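Local atomic coordinates of ribonuclease J (Methanolobus psychrophilus R15, PDB entry 5HAB), a protein that is an archaeal RNase J, an exoribonuclease of the metallo-beta-lactamase and beta-CASP family that degrades RNA and probably works from the 5' end. Residues Thr127-Ala132 / Val299-Gln304; Thr179-Ile184 / Phe197-Thr202; Pro203-Val208 / Ser269-Val274; Ala232-Lys237 / His406-Ala411. The protein carries 1 engineered substitution. All blocks are in the same frame, centred on the assembly; numbering follows the deposited sequence.

Interaction 1 of 4, residues Thr127-Ala132 / Val299-Gln304; sequences TPYTTA and VGTAYQ
The phenol ring of Tyr129 lies with one edge against the backbone of Ala302: atom CE1 is 3.5 Å from Ala302 N, which sits near the ring plane, while the methyl of Thr301 reaches the ring at a slant. This is a helix-to-helix seam between the two halves of the beta-CASP nuclease fold, joining helix 128-138 of the beta-lactamase part to helix 293-304 of the beta-CASP part. Over these short segments the axes approach to 10.2 Å and run at 134°, nearer antiparallel than parallel. With CG anti to the backbone N (chi1 -175°), the ring of Tyr129 is directed across the gap to the other helix. The same CE1 also comes within 3.6 Å of Ala302 CB, which lies well off the ring plane. The small side chain of Ala302 is consistent with this close approach of backbone and ring. The phenol oxygen passes beyond the methyl and is hydrogen-bonded to the backbone O of Tyr298, one turn earlier on the partner helix, so a polar bond holds the far end of the ring. The hydroxyl of Thr301 turns back to the carbonyl of Arg297 in its own helix, which leaves CG2 to face the seam. That methyl is shared: it lies 3.9 Å from Tyr129 CE1, and 3.7 Å from the CB of Ala132.

Interaction 2 of 4, residues Thr179-Ile184 / Phe197-Thr202; sequences TVFVAI and FKFDRT
Phe181 and Phe197 form a T-shaped aromatic pair, the edge of the first ring directed at the face of the second. Their planes stand at 88° and their centroids are 4.8 Å apart. The CZ of Phe181 lies 3.4 Å from Phe197 CD2, above the rim of that ring, and Phe181 CE1 meets CG of Phe197 at the same separation. Phe197 presents this face because its CG is placed between the backbone N and the carbonyl carbon (chi1 85°).

Looser apolar contact adds Phe199, whose CE1 approaches Phe181 CZ at 4.3 Å. Phe199 makes a further edge-to-face pair with Phe211, and Leu419 of helix 413-423 touches both Phe197 and Phe199, so the cluster joins strand 179-186 to the loop that follows strand 189-194.

The polar bonds lie within or beyond each segment; in the loop, Asp200 OD1 accepts from Thr202 N at 3.1 Å in an Asx turn, and the other carboxylate oxygen takes the backbone N of Glu241. Across the contact, cohesion comes from ring hydrogens over a pi face and from buried carbon surface, an attachment that probably owes more to fit and burial than to directed polar bonds.

Interaction 3 of 4, residues Pro203-Val208 / Ser269-Val274; sequences PTLGEV and SHIARV. With nucleotides of chain D.
Leu205 and Ala272 bring the two backbones together, their CA atoms 5.6 Å apart where the irregular chain of 203-208 passes the first turn of helix 271-283. The helix is entered through His270, the centre of an inverse gamma turn and the N-cap residue, and its first turn is closed by the bond from Val274 N to His270 O. The other segment has no regular structure.

Two side chains of the loop point at Ala272. Thr204 OG1 stands 3.4 Å from Ala272 CB, a polar atom against a carbon and no bond; a water held by that hydroxyl also makes a weak bond to Ala272 O, giving an indirect link. Leu205 reaches farther along: its CD2 lies 3.6 Å from the CA of Ala272 and 3.8 Å from Ile271 CG2, so one branch rests on the helix backbone and the isoleucine at once. Ile271 places CG2 anti to its backbone N and on the side of this leucine.

At the RNA end, Ser269 OG is 3.0 Å from the phosphate oxygen OP1 of A3 of RNA chain D, close enough for a hydrogen bond whose proton is not settled. On the other side of the helix the guanidinium of Arg273 carries His270 CD2 over one face, 3.6 Å above its plane, and forms a salt bridge with Glu241.

The contact thus links a beta-lactamase loop to the beta-CASP helix that packs by Arg273 on helix 241-253 and by Val274 on Val299 of helix 293-304; Thr204 also touches Glu241.

Interaction 4 of 4, residues Ala232-Lys237 / His406-Ala411; sequences AGRNGK and HVSGHA. With SO4 (sulfate ion), chain K; nucleotides of chain D.
Arg234 reaches toward Ser408 and turns the edge of its guanidinium to it, NH1 lying 4.1 Å from Ser408 CB. The chain is extended from CG to NE, which carries the guanidinium toward the 5' phosphate of A1 of RNA chain D, where OP2 lies obliquely to it, 4.4 Å from NH1 and without a bond. The firm grip belongs to the other segment. Ser408 OG, anti to the backbone N (chi1 177°), donates to OP2 at 2.6 Å, and OG itself accepts from His410 N in an ST turn at 3.1 Å and 160°, which fixes the hydroxyl. His406 meets OP3 edge-on in its ring plane through NE2, at 2.8 Å, and Gly409 N takes OP1 at 3.0 Å. Each terminal oxygen therefore has its own donor, consistent with a pocket that reads a 5' monophosphate. His410 turns its ring edge to OP2.

A sulfate, probably from the crystallisation liquor, is weakly bound by Asn235 ND2 and also bonded by Arg413 and by Lys395 of the second subunit. Loop 232-237 leads into helix 241-253, its backbone bonded to Arg413 and Glu414 at the start of helix 413-423; Lys237 forms a salt bridge with Asp250 of the second subunit.

In the fold
The four contacts run from the buried helix seam, about 9 Å from the RNA at its nearest atom, to the 5' phosphate pocket. Interaction 1 meets interaction 3 where Tyr129 OH packs on Ile271 CD1 at 3.6 Å. Interaction 2 adjoins interaction 1 through the methyls of Thr127 and Val180, and its loop continues directly into that of interaction 3. Both lead to the phosphate pocket of interaction 4: Lys198 NZ lies 2.9 Å from Ser408 O, a probable hydrogen bond, and Arg273 NH2 is hydrogen-bonded to His406 ND1 at 2.9 Å. Lys198 and Arg273 thus belong to a second shell that probably positions the pocket loop. Interactions 1 and 4 have centres about 26 Å apart.

Interaction 1 of 4, residues Thr127-Ala132 / Val299-Gln304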
# COMPACT_ATOMS: atom_id res chain seq x y z
N THR B 127 -2.42 24.13 -31.98
CA THR B 127 -3.26 23.43 -32.94
C THR B 127 -4.66 24.05 -32.98
O THR B 127 -5.07 24.67 -32.00
CB THR B 127 -3.37 21.93 -32.60
OG1 THR B 127 -3.95 21.78 -31.29
CG2 THR B 127 -2.00 21.27 -32.63
N PRO B 128 -5.38 23.88 -34.10
CA PRO B 128 -6.73 24.43 -34.27
C PRO B 128 -7.65 24.24 -33.07
O PRO B 128 -8.22 25.22 -32.58
CB PRO B 128 -7.26 23.65 -35.48
CG PRO B 128 -6.04 23.44 -36.31
CD PRO B 128 -4.89 23.25 -35.34
N TYR B 129 -7.79 23.00 -32.59
CA TYR B 129 -8.65 22.74 -31.44
C TYR B 129 -8.14 23.48 -30.20
O TYR B 129 -8.90 24.16 -29.49
CB TYR B 129 -8.74 21.24 -31.17
CG TYR B 129 -9.71 20.89 -30.06
CD1 TYR B 129 -11.07 21.15 -30.20
CD2 TYR B 129 -9.28 20.29 -28.89
CE1 TYR B 129 -11.97 20.83 -29.20
CE2 TYR B 129 -10.17 19.97 -27.88
CZ TYR B 129 -11.51 20.24 -28.04
OH TYR B 129 -12.40 19.92 -27.03
N THR B 130 -6.83 23.36 -29.96
CA THR B 130 -6.19 24.05 -28.85
C THR B 130 -6.39 25.55 -28.94
O THR B 130 -6.73 26.20 -27.95
CB THR B 130 -4.68 23.76 -28.79
OG1 THR B 130 -4.46 22.35 -28.91
CG2 THR B 130 -4.10 24.27 -27.49
N THR B 131 -6.16 26.10 -30.13
CA THR B 131 -6.33 27.53 -30.35
C THR B 131 -7.76 27.95 -30.02
O THR B 131 -7.97 28.97 -29.38
CB THR B 131 -6.03 27.96 -31.80
OG1 THR B 131 -6.90 27.25 -32.69
CG2 THR B 131 -4.58 27.66 -32.17
N ALA B 132 -8.72 27.15 -30.46
CA ALA B 132 -10.12 27.43 -30.17
C ALA B 132 -10.37 27.47 -28.66
O ALA B 132 -11.05 28.37 -28.17
CB ALA B 132 -11.03 26.40 -30.83
N VAL B 299 -16.86 19.55 -26.10
CA VAL B 299 -17.43 18.66 -27.11
C VAL B 299 -18.04 19.51 -28.22
O VAL B 299 -17.87 19.21 -29.40
CB VAL B 299 -18.45 17.69 -26.50
CG1 VAL B 299 -18.93 16.71 -27.55
CG2 VAL B 299 -17.83 16.95 -25.33
N GLY B 300 -18.76 20.56 -27.83
CA GLY B 300 -19.30 21.51 -28.79
C GLY B 300 -18.23 22.05 -29.72
O GLY B 300 -18.36 21.97 -30.94
N THR B 301 -17.16 22.58 -29.13
CA THR B 301 -16.04 23.10 -29.91
C THR B 301 -15.46 22.03 -30.84
O THR B 301 -15.21 22.31 -32.01
CB THR B 301 -14.91 23.62 -29.00
OG1 THR B 301 -15.42 24.66 -28.16
CG2 THR B 301 -13.77 24.18 -29.85
N ALA B 302 -15.27 20.82 -30.33
CA ALA B 302 -14.71 19.74 -31.14
C ALA B 302 -15.61 19.42 -32.33
O ALA B 302 -15.14 19.06 -33.41
CB ALA B 302 -14.50 18.49 -30.29
N TYR B 303 -16.91 19.57 -32.12
CA TYR B 303 -17.90 19.30 -33.16
C TYR B 303 -17.87 20.38 -34.24
O TYR B 303 -17.82 20.08 -35.43
CB TYR B 303 -19.30 19.20 -32.53
CG TYR B 303 -20.43 19.10 -33.52
CD1 TYR B 303 -20.51 18.05 -34.42
CD2 TYR B 303 -21.44 20.06 -33.54
CE1 TYR B 303 -21.55 17.95 -35.32
CE2 TYR B 303 -22.49 19.97 -34.44
CZ TYR B 303 -22.54 18.91 -35.33
OH TYR B 303 -23.58 18.82 -36.22
N GLN B 304 -17.90 21.64 -33.80
CA GLN B 304 -17.87 22.79 -34.72
C GLN B 304 -16.65 22.76 -35.65
O GLN B 304 -16.76 23.13 -36.82
CB GLN B 304 -17.89 24.10 -33.93
CG GLN B 304 -19.15 24.28 -33.09
CD GLN B 304 -19.14 25.57 -32.29
OE1 GLN B 304 -18.63 26.60 -32.74
NE2 GLN B 304 -19.72 25.53 -31.09

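Interaction 2 of 4, residues Thr179-Ile184 / Phe197-Thr202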
# COMPACT_ATOMS: atom_id res chain seq x y z
N THR B 179 -2.87 16.76 -30.02
CA THR B 179 -1.68 16.98 -29.20
C THR B 179 -0.42 16.81 -30.05
O THR B 179 -0.36 15.94 -30.92
CB THR B 179 -1.64 16.01 -28.00
OG1 THR B 179 -2.80 16.22 -27.18
CG2 THR B 179 -0.40 16.25 -27.15
N VAL B 180 0.58 17.66 -29.80
CA VAL B 180 1.80 17.62 -30.61
C VAL B 180 3.09 17.58 -29.77
O VAL B 180 3.16 18.14 -28.67
CB VAL B 180 1.85 18.83 -31.57
CG1 VAL B 180 0.70 18.76 -32.57
CG2 VAL B 180 1.81 20.15 -30.80
N PHE B 181 4.11 16.90 -30.30
CA PHE B 181 5.49 17.17 -29.93
C PHE B 181 5.87 18.48 -30.61
O PHE B 181 5.40 18.76 -31.72
CB PHE B 181 6.46 16.07 -30.42
CG PHE B 181 6.28 14.73 -29.76
CD1 PHE B 181 5.38 14.54 -28.72
CD2 PHE B 181 7.04 13.64 -30.18
CE1 PHE B 181 5.23 13.30 -28.14
CE2 PHE B 181 6.90 12.41 -29.59
CZ PHE B 181 6.00 12.23 -28.57
N VAL B 182 6.73 19.27 -29.98
CA VAL B 182 7.21 20.46 -30.67
C VAL B 182 8.73 20.38 -30.83
O VAL B 182 9.45 20.10 -29.88
CB VAL B 182 6.77 21.76 -29.94
CG1 VAL B 182 7.05 21.69 -28.46
CG2 VAL B 182 7.48 22.97 -30.54
N ALA B 183 9.18 20.59 -32.06
CA ALA B 183 10.61 20.64 -32.37
C ALA B 183 11.02 22.07 -32.71
O ALA B 183 10.50 22.69 -33.64
CB ALA B 183 10.94 19.71 -33.53
N ILE B 184 11.96 22.60 -31.93
CA ILE B 184 12.53 23.91 -32.16
C ILE B 184 13.83 23.75 -32.93
O ILE B 184 14.84 23.31 -32.39
CB ILE B 184 12.73 24.66 -30.84
CG1 ILE B 184 11.39 24.86 -30.14
CG2 ILE B 184 13.42 26.00 -31.08
CD1 ILE B 184 11.50 25.48 -28.78
N PHE B 197 2.08 12.91 -23.47
CA PHE B 197 1.92 12.13 -24.68
C PHE B 197 1.89 10.64 -24.42
O PHE B 197 2.23 10.17 -23.33
CB PHE B 197 3.05 12.42 -25.66
CG PHE B 197 4.28 11.60 -25.40
CD1 PHE B 197 5.18 11.99 -24.42
CD2 PHE B 197 4.53 10.44 -26.12
CE1 PHE B 197 6.31 11.24 -24.17
CE2 PHE B 197 5.66 9.69 -25.87
CZ PHE B 197 6.55 10.09 -24.90
N LYS B 198 1.57 9.92 -25.47
CA LYS B 198 1.39 8.49 -25.42
C LYS B 198 1.51 7.96 -26.84
O LYS B 198 0.93 8.52 -27.77
CB LYS B 198 0.03 8.18 -24.79
CG LYS B 198 -0.69 6.99 -25.33
CD LYS B 198 -2.09 6.94 -24.76
CE LYS B 198 -2.76 5.62 -25.05
NZ LYS B 198 -3.99 5.46 -24.24
N PHE B 199 2.29 6.90 -27.02
CA PHE B 199 2.27 6.19 -28.28
C PHE B 199 0.97 5.39 -28.33
O PHE B 199 0.65 4.64 -27.41
CB PHE B 199 3.48 5.26 -28.41
CG PHE B 199 4.79 5.99 -28.57
CD1 PHE B 199 4.82 7.30 -29.03
CD2 PHE B 199 5.99 5.36 -28.28
CE1 PHE B 199 6.02 7.96 -29.19
CE2 PHE B 199 7.19 6.03 -28.43
CZ PHE B 199 7.21 7.33 -28.89
N ASP B 200 0.21 5.55 -29.41
CA ASP B 200 -1.02 4.78 -29.59
C ASP B 200 -1.13 4.38 -31.05
O ASP B 200 -1.38 5.22 -31.92
CB ASP B 200 -2.25 5.57 -29.14
CG ASP B 200 -3.48 4.69 -29.00
OD1 ASP B 200 -3.53 3.62 -29.64
OD2 ASP B 200 -4.40 5.07 -28.24
N ARG B 201 -0.96 3.09 -31.31
CA ARG B 201 -0.89 2.57 -32.67
C ARG B 201 -2.25 2.23 -33.24
O ARG B 201 -2.39 1.97 -34.43
CB ARG B 201 0.00 1.34 -32.65
CG ARG B 201 1.41 1.72 -32.22
CD ARG B 201 2.30 0.52 -31.95
NE ARG B 201 3.68 0.90 -31.59
CZ ARG B 201 4.03 1.36 -30.39
NH1 ARG B 201 3.10 1.50 -29.46
NH2 ARG B 201 5.28 1.69 -30.14
N THR B 202 -3.27 2.28 -32.38
CA THR B 202 -4.65 2.10 -32.80
C THR B 202 -5.55 3.13 -32.13
O THR B 202 -6.43 2.77 -31.34
CB THR B 202 -5.17 0.67 -32.48
OG1 THR B 202 -5.12 0.43 -31.07
CG2 THR B 202 -4.33 -0.39 -33.18

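Interaction 3 of 4, residues Pro203-Val208 / Ser269-Val274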
# COMPACT_ATOMS: atom_id res chain seq x y z
N PRO B 203 -5.34 4.42 -32.43
CA PRO B 203 -6.17 5.47 -31.82
C PRO B 203 -7.61 5.38 -32.29
O PRO B 203 -7.86 4.80 -33.35
CB PRO B 203 -5.52 6.77 -32.30
CG PRO B 203 -4.23 6.38 -32.96
CD PRO B 203 -4.42 4.98 -33.43
N THR B 204 -8.54 5.93 -31.53
CA THR B 204 -9.94 5.93 -31.93
C THR B 204 -10.38 7.27 -32.54
O THR B 204 -11.54 7.42 -32.91
CB THR B 204 -10.87 5.59 -30.75
OG1 THR B 204 -10.75 6.59 -29.73
CG2 THR B 204 -10.51 4.22 -30.16
N LEU B 205 -9.47 8.23 -32.65
CA LEU B 205 -9.84 9.53 -33.22
C LEU B 205 -8.73 10.23 -34.00
O LEU B 205 -8.92 10.56 -35.17
CB LEU B 205 -10.33 10.46 -32.11
CG LEU B 205 -11.52 11.35 -32.48
CD1 LEU B 205 -12.63 10.53 -33.11
CD2 LEU B 205 -12.04 12.09 -31.26
N GLY B 206 -7.59 10.46 -33.37
CA GLY B 206 -6.49 11.14 -34.02
C GLY B 206 -5.79 10.30 -35.08
O GLY B 206 -6.40 9.44 -35.72
N GLU B 207 -4.50 10.57 -35.26
CA GLU B 207 -3.71 9.86 -36.26
C GLU B 207 -2.66 9.01 -35.55
O GLU B 207 -2.35 9.23 -34.38
CB GLU B 207 -3.03 10.84 -37.21
CG GLU B 207 -3.97 11.70 -38.03
CD GLU B 207 -3.23 12.70 -38.89
OE1 GLU B 207 -2.32 13.38 -38.37
OE2 GLU B 207 -3.54 12.80 -40.10
N VAL B 208 -2.12 8.04 -36.28
CA VAL B 208 -1.01 7.23 -35.79
C VAL B 208 0.21 8.12 -35.64
O VAL B 208 0.47 8.96 -36.50
CB VAL B 208 -0.75 6.03 -36.73
CG1 VAL B 208 0.74 5.70 -36.79
CG2 VAL B 208 -1.55 4.82 -36.28
N SER B 269 -12.78 16.96 -21.69
CA SER B 269 -11.74 17.17 -22.69
C SER B 269 -11.32 15.88 -23.40
O SER B 269 -10.57 15.94 -24.38
CB SER B 269 -10.51 17.83 -22.06
OG SER B 269 -10.02 17.05 -20.97
N HIS B 270 -11.75 14.73 -22.91
CA HIS B 270 -11.38 13.47 -23.56
C HIS B 270 -12.36 13.15 -24.68
O HIS B 270 -13.27 12.34 -24.53
CB HIS B 270 -11.32 12.31 -22.56
CG HIS B 270 -10.44 11.19 -23.00
ND1 HIS B 270 -10.21 10.90 -24.33
CD2 HIS B 270 -9.71 10.29 -22.29
CE1 HIS B 270 -9.39 9.87 -24.42
NE2 HIS B 270 -9.07 9.49 -23.19
N ILE B 271 -12.14 13.81 -25.82
CA ILE B 271 -13.08 13.79 -26.93
C ILE B 271 -13.23 12.40 -27.56
O ILE B 271 -14.33 12.01 -27.96
CB ILE B 271 -12.65 14.84 -27.99
CG1 ILE B 271 -12.58 16.23 -27.35
CG2 ILE B 271 -13.61 14.86 -29.15
CD1 ILE B 271 -13.88 16.67 -26.69
N ALA B 272 -12.14 11.64 -27.64
CA ALA B 272 -12.20 10.27 -28.16
C ALA B 272 -13.12 9.40 -27.31
O ALA B 272 -13.93 8.61 -27.83
CB ALA B 272 -10.81 9.67 -28.23
N ARG B 273 -12.99 9.56 -26.00
CA ARG B 273 -13.79 8.81 -25.04
C ARG B 273 -15.27 9.14 -25.17
O ARG B 273 -16.11 8.25 -25.28
CB ARG B 273 -13.31 9.09 -23.62
CG ARG B 273 -14.11 8.36 -22.56
CD ARG B 273 -13.63 6.94 -22.41
NE ARG B 273 -12.46 6.88 -21.54
CZ ARG B 273 -11.22 6.78 -21.98
NH1 ARG B 273 -10.98 6.72 -23.28
NH2 ARG B 273 -10.20 6.73 -21.13
N VAL B 274 -15.58 10.44 -25.13
CA VAL B 274 -16.95 10.92 -25.26
C VAL B 274 -17.58 10.44 -26.57
O VAL B 274 -18.73 10.00 -26.60
CB VAL B 274 -17.01 12.45 -25.17
CG1 VAL B 274 -18.42 12.95 -25.48
CG2 VAL B 274 -16.57 12.92 -23.79
P A D 3 -8.76 19.01 -17.77
OP1 A D 3 -9.78 19.19 -18.84
OP2 A D 3 -7.32 19.04 -18.12
O5' A D 3 -9.00 20.11 -16.64
C5' A D 3 -10.32 20.49 -16.25
C4' A D 3 -10.79 19.69 -15.05
O4' A D 3 -10.17 20.18 -13.84
C3' A D 3 -12.28 19.75 -14.75
O3' A D 3 -13.03 18.88 -15.59
C2' A D 3 -12.34 19.37 -13.28
O2' A D 3 -12.26 17.96 -13.11
C1' A D 3 -11.05 20.00 -12.74
N9 A D 3 -11.27 21.29 -12.06
C8 A D 3 -11.18 22.57 -12.56
N7 A D 3 -11.44 23.50 -11.67
C5 A D 3 -11.73 22.79 -10.51
C6 A D 3 -12.09 23.18 -9.21
N6 A D 3 -12.23 24.46 -8.83
N1 A D 3 -12.31 22.21 -8.29
C2 A D 3 -12.17 20.93 -8.66
N3 A D 3 -11.84 20.44 -9.85
C4 A D 3 -11.63 21.43 -10.74
O HOH W 1 -12.51 5.59 -27.35

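Interaction 4 of 4, residues Ala232-Lys237 / His406-Ala411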
# COMPACT_ATOMS: atom_id res chain seq x y z
N ALA B 232 6.89 7.04 -16.29
CA ALA B 232 8.13 6.36 -16.66
C ALA B 232 8.42 5.20 -15.72
O ALA B 232 9.16 4.28 -16.06
CB ALA B 232 9.29 7.34 -16.66
N GLY B 233 7.84 5.26 -14.52
CA GLY B 233 7.97 4.19 -13.56
C GLY B 233 7.09 2.99 -13.86
O GLY B 233 7.36 1.90 -13.37
N ARG B 234 6.05 3.19 -14.66
CA ARG B 234 5.13 2.10 -14.98
C ARG B 234 5.72 1.18 -16.03
O ARG B 234 6.27 1.62 -17.04
CB ARG B 234 3.77 2.64 -15.44
CG ARG B 234 3.02 3.36 -14.33
CD ARG B 234 1.60 3.75 -14.73
NE ARG B 234 0.88 4.28 -13.57
CZ ARG B 234 -0.35 4.79 -13.61
NH1 ARG B 234 -1.01 4.84 -14.76
NH2 ARG B 234 -0.90 5.26 -12.50
N ASN B 235 5.61 -0.11 -15.76
CA ASN B 235 6.23 -1.14 -16.57
C ASN B 235 5.50 -1.36 -17.90
O ASN B 235 4.28 -1.28 -17.97
CB ASN B 235 6.29 -2.43 -15.75
CG ASN B 235 6.71 -3.62 -16.57
OD1 ASN B 235 5.93 -4.15 -17.36
ND2 ASN B 235 7.96 -4.04 -16.40
N GLY B 236 6.27 -1.63 -18.95
CA GLY B 236 5.70 -2.00 -20.23
C GLY B 236 5.36 -0.84 -21.14
O GLY B 236 6.09 0.16 -21.19
N LYS B 237 4.26 -0.97 -21.87
CA LYS B 237 3.82 0.05 -22.81
C LYS B 237 2.42 0.51 -22.44
O LYS B 237 1.65 -0.26 -21.87
CB LYS B 237 3.86 -0.47 -24.25
CG LYS B 237 2.78 -1.49 -24.57
CD LYS B 237 2.89 -1.96 -26.01
CE LYS B 237 2.59 -0.84 -26.99
NZ LYS B 237 2.66 -1.32 -28.40
N HIS B 406 -10.99 2.86 -17.95
CA HIS B 406 -10.13 3.93 -18.41
C HIS B 406 -8.75 3.41 -18.74
O HIS B 406 -8.33 2.36 -18.26
CB HIS B 406 -10.06 5.02 -17.32
CG HIS B 406 -9.03 6.08 -17.57
ND1 HIS B 406 -9.21 7.10 -18.48
CD2 HIS B 406 -7.83 6.31 -16.99
CE1 HIS B 406 -8.15 7.89 -18.47
NE2 HIS B 406 -7.30 7.43 -17.57
N VAL B 407 -8.07 4.14 -19.61
CA VAL B 407 -6.70 3.83 -19.97
C VAL B 407 -5.88 5.12 -19.87
O VAL B 407 -6.38 6.20 -20.19
CB VAL B 407 -6.65 3.19 -21.37
CG1 VAL B 407 -5.44 3.65 -22.12
CG2 VAL B 407 -6.66 1.67 -21.25
N SER B 408 -4.65 5.02 -19.39
CA SER B 408 -3.79 6.19 -19.18
C SER B 408 -3.47 6.96 -20.45
O SER B 408 -3.34 6.39 -21.54
CB SER B 408 -2.48 5.77 -18.51
OG SER B 408 -1.63 6.89 -18.36
N GLY B 409 -3.30 8.27 -20.30
CA GLY B 409 -2.88 9.11 -21.41
C GLY B 409 -1.37 9.33 -21.51
O GLY B 409 -0.92 10.11 -22.34
N HIS B 410 -0.59 8.63 -20.68
CA HIS B 410 0.85 8.89 -20.61
C HIS B 410 1.72 7.68 -20.98
O HIS B 410 1.36 6.53 -20.72
CB HIS B 410 1.24 9.36 -19.21
CG HIS B 410 0.62 10.67 -18.81
ND1 HIS B 410 1.14 11.89 -19.19
CD2 HIS B 410 -0.48 10.94 -18.06
CE1 HIS B 410 0.39 12.85 -18.70
NE2 HIS B 410 -0.60 12.31 -18.01
N ALA B 411 2.88 7.97 -21.55
CA ALA B 411 3.84 6.95 -21.97
C ALA B 411 4.37 6.13 -20.79
O ALA B 411 4.68 6.66 -19.72
CB ALA B 411 5.00 7.60 -22.70
S SO4 K . 8.82 -2.69 -12.07
O1 SO4 K . 8.15 -3.57 -11.12
O2 SO4 K . 9.25 -3.45 -13.24
O3 SO4 K . 7.89 -1.64 -12.49
O4 SO4 K . 9.98 -2.08 -11.42
OP3 A D 1 -5.08 8.38 -16.11
P A D 1 -4.01 9.24 -16.68
OP1 A D 1 -4.49 9.82 -17.96
OP2 A D 1 -2.74 8.47 -16.66
O5' A D 1 -3.78 10.43 -15.65
C5' A D 1 -4.87 11.19 -15.14
C4' A D 1 -4.37 12.50 -14.56
O4' A D 1 -3.70 12.22 -13.30
C3' A D 1 -3.36 13.23 -15.43
O3' A D 1 -3.54 14.64 -15.34
C2' A D 1 -2.02 12.83 -14.83
O2' A D 1 -0.98 13.78 -15.02
C1' A D 1 -2.36 12.67 -13.35
N9 A D 1 -1.53 11.67 -12.68
C8 A D 1 -1.14 10.46 -13.21
N7 A D 1 -0.38 9.74 -12.42
C5 A D 1 -0.24 10.53 -11.29
C6 A D 1 0.45 10.33 -10.09
N6 A D 1 1.16 9.23 -9.81
N1 A D 1 0.39 11.32 -9.16
C2 A D 1 -0.32 12.42 -9.43
N3 A D 1 -1.02 12.72 -10.53
C4 A D 1 -0.94 11.73 -11.43